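Local coordinates for protein indole-3-pyruvate decarboxylase (Azospirillum brasilense, PDB 2NXW) that decarboxylates indole-3-pyruvate to indole-3-acetaldehyde and carbon dioxide, using thiamine diphosphate and a metal ion, in auxin biosynthesis, at residues A243-F257 against L263-I275. Numbering follows the deposited sequence.
Sequences AELAQRLGVPVVTTF and LADAPTPPLGTYI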
loop_
_atom_site.group_PDB
_atom_site.type_symbol
_atom_site.label_atom_id
_atom_site.label_comp_id
_atom_site.label_asym_id
_atom_site.label_seq_id
_atom_site.Cartn_x
_atom_site.Cartn_y
_atom_site.Cartn_z
ATOM N N ALA A 243 -26.429 -30.751 13.264
ATOM C CA ALA A 243 -27.502 -31.033 14.220
ATOM C C ALA A 243 -27.034 -32.215 15.077
ATOM O O ALA A 243 -27.243 -32.235 16.291
ATOM C CB ALA A 243 -28.799 -31.394 13.485
ATOM N N GLU A 244 -26.387 -33.189 14.439
ATOM C CA GLU A 244 -25.879 -34.359 15.151
ATOM C C GLU A 244 -24.764 -33.930 16.111
ATOM O O GLU A 244 -24.740 -34.343 17.268
ATOM C CB GLU A 244 -25.363 -35.393 14.144
ATOM C CG GLU A 244 -24.906 -36.728 14.739
ATOM C CD GLU A 244 -26.029 -37.491 15.434
ATOM O OE1 GLU A 244 -27.176 -37.473 14.938
ATOM O OE2 GLU A 244 -25.757 -38.126 16.472
ATOM N N LEU A 245 -23.845 -33.094 15.632
ATOM C CA LEU A 245 -22.761 -32.607 16.478
ATOM C C LEU A 245 -23.300 -31.843 17.697
ATOM O O LEU A 245 -22.828 -32.046 18.821
ATOM C CB LEU A 245 -21.830 -31.694 15.665
ATOM C CG LEU A 245 -20.753 -30.941 16.456
ATOM C CD1 LEU A 245 -19.788 -31.939 17.102
ATOM C CD2 LEU A 245 -20.007 -29.996 15.522
ATOM N N ALA A 246 -24.283 -30.968 17.478
ATOM C CA ALA A 246 -24.862 -30.181 18.567
ATOM C C ALA A 246 -25.461 -31.066 19.648
ATOM O O ALA A 246 -25.326 -30.779 20.843
ATOM C CB ALA A 246 -25.925 -29.232 18.026
ATOM N N GLN A 247 -26.125 -32.142 19.239
ATOM C CA GLN A 247 -26.719 -33.031 20.220
ATOM C C GLN A 247 -25.629 -33.749 21.019
ATOM O O GLN A 247 -25.702 -33.825 22.246
ATOM C CB GLN A 247 -27.635 -34.048 19.529
ATOM C CG GLN A 247 -28.270 -35.069 20.475
ATOM C CD GLN A 247 -29.335 -35.920 19.789
ATOM O OE1 GLN A 247 -29.100 -36.501 18.723
ATOM N NE2 GLN A 247 -30.509 -36.002 20.403
ATOM N N ARG A 248 -24.608 -34.252 20.331
ATOM C CA ARG A 248 -23.529 -34.976 21.008
ATOM C C ARG A 248 -22.587 -34.107 21.839
ATOM O O ARG A 248 -22.068 -34.552 22.864
ATOM C CB ARG A 248 -22.698 -35.764 19.994
ATOM C CG ARG A 248 -23.484 -36.803 19.208
ATOM C CD ARG A 248 -22.550 -37.759 18.477
ATOM N NE ARG A 248 -23.302 -38.674 17.625
ATOM C CZ ARG A 248 -22.783 -39.745 17.039
ATOM N NH1 ARG A 248 -21.501 -40.044 17.215
ATOM N NH2 ARG A 248 -23.544 -40.512 16.268
ATOM N N LEU A 249 -22.363 -32.868 21.407
ATOM C CA LEU A 249 -21.446 -31.983 22.117
ATOM C C LEU A 249 -21.982 -31.546 23.478
ATOM O O LEU A 249 -21.215 -31.260 24.392
ATOM C CB LEU A 249 -21.129 -30.773 21.242
ATOM C CG LEU A 249 -19.968 -29.892 21.696
ATOM C CD1 LEU A 249 -18.668 -30.677 21.706
ATOM C CD2 LEU A 249 -19.852 -28.724 20.739
ATOM N N GLY A 250 -23.304 -31.479 23.604
ATOM C CA GLY A 250 -23.917 -31.136 24.872
ATOM C C GLY A 250 -23.738 -29.747 25.445
ATOM O O GLY A 250 -23.770 -29.579 26.664
ATOM N N VAL A 251 -23.543 -28.750 24.587
ATOM C CA VAL A 251 -23.384 -27.375 25.054
ATOM C C VAL A 251 -24.463 -26.491 24.439
ATOM O O VAL A 251 -25.082 -26.861 23.446
ATOM C CB VAL A 251 -21.984 -26.798 24.692
ATOM C CG1 VAL A 251 -20.892 -27.711 25.241
ATOM C CG2 VAL A 251 -21.836 -26.654 23.182
ATOM N N PRO A 252 -24.728 -25.321 25.045
ATOM C CA PRO A 252 -25.748 -24.403 24.522
ATOM C C PRO A 252 -25.477 -24.041 23.067
ATOM O O PRO A 252 -24.326 -23.834 22.673
ATOM C CB PRO A 252 -25.626 -23.196 25.445
ATOM C CG PRO A 252 -25.271 -23.831 26.756
ATOM C CD PRO A 252 -24.225 -24.851 26.350
ATOM N N VAL A 253 -26.549 -23.966 22.283
ATOM C CA VAL A 253 -26.461 -23.659 20.861
ATOM C C VAL A 253 -27.066 -22.298 20.544
ATOM O O VAL A 253 -28.134 -21.953 21.052
ATOM C CB VAL A 253 -27.216 -24.721 20.047
ATOM C CG1 VAL A 253 -27.113 -24.423 18.559
ATOM C CG2 VAL A 253 -26.650 -26.102 20.352
ATOM N N VAL A 254 -26.383 -21.544 19.689
ATOM C CA VAL A 254 -26.838 -20.223 19.253
ATOM C C VAL A 254 -26.475 -20.075 17.773
ATOM O O VAL A 254 -25.551 -20.723 17.291
ATOM C CB VAL A 254 -26.124 -19.100 20.061
ATOM C CG1 VAL A 254 -26.513 -17.720 19.542
ATOM C CG2 VAL A 254 -26.471 -19.225 21.533
ATOM N N THR A 255 -27.210 -19.260 17.025
ATOM C CA THR A 255 -26.844 -19.058 15.625
ATOM C C THR A 255 -26.434 -17.618 15.411
ATOM O O THR A 255 -26.780 -16.749 16.209
ATOM C CB THR A 255 -28.014 -19.338 14.639
ATOM O OG1 THR A 255 -29.150 -18.546 15.009
ATOM C CG2 THR A 255 -28.393 -20.801 14.645
ATOM N N THR A 256 -25.653 -17.376 14.366
ATOM C CA THR A 256 -25.292 -16.011 14.002
ATOM C C THR A 256 -26.413 -15.575 13.058
ATOM O O THR A 256 -27.273 -16.381 12.700
ATOM C CB THR A 256 -23.982 -15.939 13.215
ATOM O OG1 THR A 256 -24.076 -16.792 12.067
ATOM C CG2 THR A 256 -22.810 -16.336 14.100
ATOM N N PHE A 257 -26.406 -14.314 12.640
ATOM C CA PHE A 257 -27.444 -13.840 11.728
ATOM C C PHE A 257 -27.511 -14.679 10.452
ATOM O O PHE A 257 -28.597 -15.046 9.995
ATOM C CB PHE A 257 -27.198 -12.378 11.344
ATOM C CG PHE A 257 -28.161 -11.864 10.322
ATOM C CD1 PHE A 257 -29.478 -11.582 10.669
ATOM C CD2 PHE A 257 -27.772 -11.723 8.996
ATOM C CE1 PHE A 257 -30.393 -11.167 9.702
ATOM C CE2 PHE A 257 -28.681 -11.314 8.022
ATOM C CZ PHE A 257 -29.993 -11.035 8.381
ATOM N N LEU A 263 -30.823 -25.692 12.281
ATOM C CA LEU A 263 -31.125 -26.558 13.424
ATOM C C LEU A 263 -32.467 -26.287 14.102
ATOM O O LEU A 263 -32.688 -26.717 15.238
ATOM C CB LEU A 263 -30.004 -26.481 14.474
ATOM C CG LEU A 263 -28.821 -27.441 14.258
ATOM C CD1 LEU A 263 -28.092 -27.120 12.961
ATOM C CD2 LEU A 263 -27.880 -27.338 15.448
ATOM N N ALA A 264 -33.368 -25.594 13.412
ATOM C CA ALA A 264 -34.673 -25.283 13.992
ATOM C C ALA A 264 -35.446 -26.530 14.403
ATOM O O ALA A 264 -36.144 -26.519 15.420
ATOM C CB ALA A 264 -35.503 -24.466 13.005
ATOM N N ASP A 265 -35.320 -27.602 13.624
ATOM C CA ASP A 265 -36.037 -28.840 13.916
ATOM C C ASP A 265 -35.186 -29.877 14.641
ATOM O O ASP A 265 -35.621 -31.006 14.848
ATOM C CB ASP A 265 -36.578 -29.460 12.621
ATOM C CG ASP A 265 -37.498 -28.522 11.864
ATOM O OD1 ASP A 265 -38.275 -27.785 12.510
ATOM O OD2 ASP A 265 -37.449 -28.527 10.616
ATOM N N ALA A 266 -33.982 -29.486 15.038
ATOM C CA ALA A 266 -33.062 -30.395 15.723
ATOM C C ALA A 266 -33.406 -30.684 17.185
ATOM O O ALA A 266 -34.151 -29.946 17.823
ATOM C CB ALA A 266 -31.647 -29.825 15.646
ATOM N N PRO A 267 -32.844 -31.773 17.734
ATOM C CA PRO A 267 -33.086 -32.155 19.131
ATOM C C PRO A 267 -32.554 -31.085 20.084
ATOM O O PRO A 267 -33.064 -30.922 21.190
ATOM C CB PRO A 267 -32.336 -33.479 19.264
ATOM C CG PRO A 267 -32.385 -34.043 17.885
ATOM C CD PRO A 267 -32.122 -32.838 17.016
ATOM N N THR A 268 -31.503 -30.380 19.664
ATOM C CA THR A 268 -30.938 -29.292 20.464
ATOM C C THR A 268 -30.875 -28.066 19.555
ATOM O O THR A 268 -29.826 -27.728 18.998
ATOM C CB THR A 268 -29.525 -29.642 21.023
ATOM O OG1 THR A 268 -28.598 -29.841 19.945
ATOM C CG2 THR A 268 -29.591 -30.911 21.866
ATOM N N PRO A 269 -32.020 -27.387 19.378
ATOM C CA PRO A 269 -32.130 -26.198 18.533
ATOM C C PRO A 269 -31.496 -24.962 19.154
ATOM O O PRO A 269 -31.228 -24.923 20.351
ATOM C CB PRO A 269 -33.640 -26.057 18.352
ATOM C CG PRO A 269 -34.154 -26.478 19.692
ATOM C CD PRO A 269 -33.316 -27.700 20.014
ATOM N N PRO A 270 -31.230 -23.936 18.338
ATOM C CA PRO A 270 -30.622 -22.709 18.856
ATOM C C PRO A 270 -31.519 -22.033 19.891
ATOM O O PRO A 270 -32.741 -22.031 19.753
ATOM C CB PRO A 270 -30.461 -21.855 17.602
ATOM C CG PRO A 270 -30.264 -22.866 16.523
ATOM C CD PRO A 270 -31.321 -23.895 16.868
ATOM N N LEU A 271 -30.902 -21.472 20.928
ATOM C CA LEU A 271 -31.628 -20.757 21.971
ATOM C C LEU A 271 -32.110 -19.438 21.389
ATOM O O LEU A 271 -33.058 -18.829 21.889
ATOM C CB LEU A 271 -30.707 -20.474 23.159
ATOM C CG LEU A 271 -30.184 -21.689 23.923
ATOM C CD1 LEU A 271 -28.995 -21.288 24.779
ATOM C CD2 LEU A 271 -31.303 -22.270 24.778
ATOM N N GLY A 272 -31.436 -19.007 20.328
ATOM C CA GLY A 272 -31.773 -17.765 19.660
ATOM C C GLY A 272 -30.675 -17.380 18.691
ATOM O O GLY A 272 -29.732 -18.149 18.463
ATOM N N THR A 273 -30.803 -16.190 18.118
ATOM C CA THR A 273 -29.832 -15.668 17.169
ATOM C C THR A 273 -29.085 -14.484 17.766
ATOM O O THR A 273 -29.689 -13.508 18.209
ATOM C CB THR A 273 -30.530 -15.213 15.876
ATOM O OG1 THR A 273 -31.178 -16.337 15.273
ATOM C CG2 THR A 273 -29.530 -14.618 14.895
ATOM N N TYR A 274 -27.763 -14.577 17.786
ATOM C CA TYR A 274 -26.942 -13.492 18.296
ATOM C C TYR A 274 -26.753 -12.450 17.186
ATOM O O TYR A 274 -26.349 -12.791 16.076
ATOM C CB TYR A 274 -25.572 -14.020 18.723
ATOM C CG TYR A 274 -24.597 -12.931 19.104
ATOM C CD1 TYR A 274 -24.521 -12.454 20.409
ATOM C CD2 TYR A 274 -23.758 -12.363 18.146
ATOM C CE1 TYR A 274 -23.629 -11.436 20.752
ATOM C CE2 TYR A 274 -22.872 -11.351 18.476
ATOM C CZ TYR A 274 -22.811 -10.894 19.781
ATOM O OH TYR A 274 -21.913 -9.903 20.104
ATOM N N ILE A 275 -27.048 -11.186 17.480
ATOM C CA ILE A 275 -26.865 -10.124 16.494
ATOM C C ILE A 275 -26.288 -8.879 17.141
ATOM O O ILE A 275 -26.411 -7.780 16.596
ATOM C CB ILE A 275 -28.183 -9.723 15.792
ATOM C CG1 ILE A 275 -29.183 -9.164 16.806
ATOM C CG2 ILE A 275 -28.765 -10.919 15.057
ATOM C CD1 ILE A 275 -30.441 -8.552 16.162
HETATM O O HOH W 1 -29.385 -31.342 17.820
HETATM O O HOH W 2 -24.555 -12.717 14.084
#
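Ile275 approaches the Phe257 ring obliquely with CG2, while Phe305 meets the same ring from elsewhere in the chain. Here residues 263-275 run alongside strand 253-255, the edge of the mixed sheet in the α/β central domain. At the other end, Arg248 NE holds Glu244 OE2 in the guanidinium plane, a salt bridge along the helix, and the Gln247 carboxamide lies against the Pro267 ring, NE2 standing 3.3 Å from Pro267 CB. With CG anti to the backbone N (chi1 178°) and the chain extended beyond it, Gln247 reaches across the proline at about a right angle, and its NE2 donates a hydrogen bond to Arg353 O. A single parallel bridge, Thr255 with Thr273, joins the backbones: Thr255 N donates to Gly272 O (3.1 Å), and Thr255 O accepts from Tyr274 N (2.9 Å); Leu271 N binds Val253 O just before it. Gly272, without a side chain, readily adopts its fully extended phi/psi of 168°/-173°, and the threonine hydroxyls Thr255 OG1 and Thr273 OG1 sit 3.0 Å apart. Pro270, lacking an N-H, contributes its ring instead, packing CG tightly on Thr255 CG2 at 3.4 Å. Leu263 closes the helix side: CG rests on Ala243 and CD2 lies 3.7 Å from Ala246 CB, small alanines allowing the branched side chain to come close. Cutting Leu263 back to an alanine removes CG and both methyls and would probably open a gap beside Ala243 and Ala246. Beta-branched Val253 and Val254 serve both sides of the strand, Val253 CG1 meeting Pro270 and Val254 CG1 meeting Tyr274 CB. One water bridges Ala243 O and Thr268 N; another accepts from Phe257 N (2.8 Å) while donating to Tyr274 O (2.7 Å).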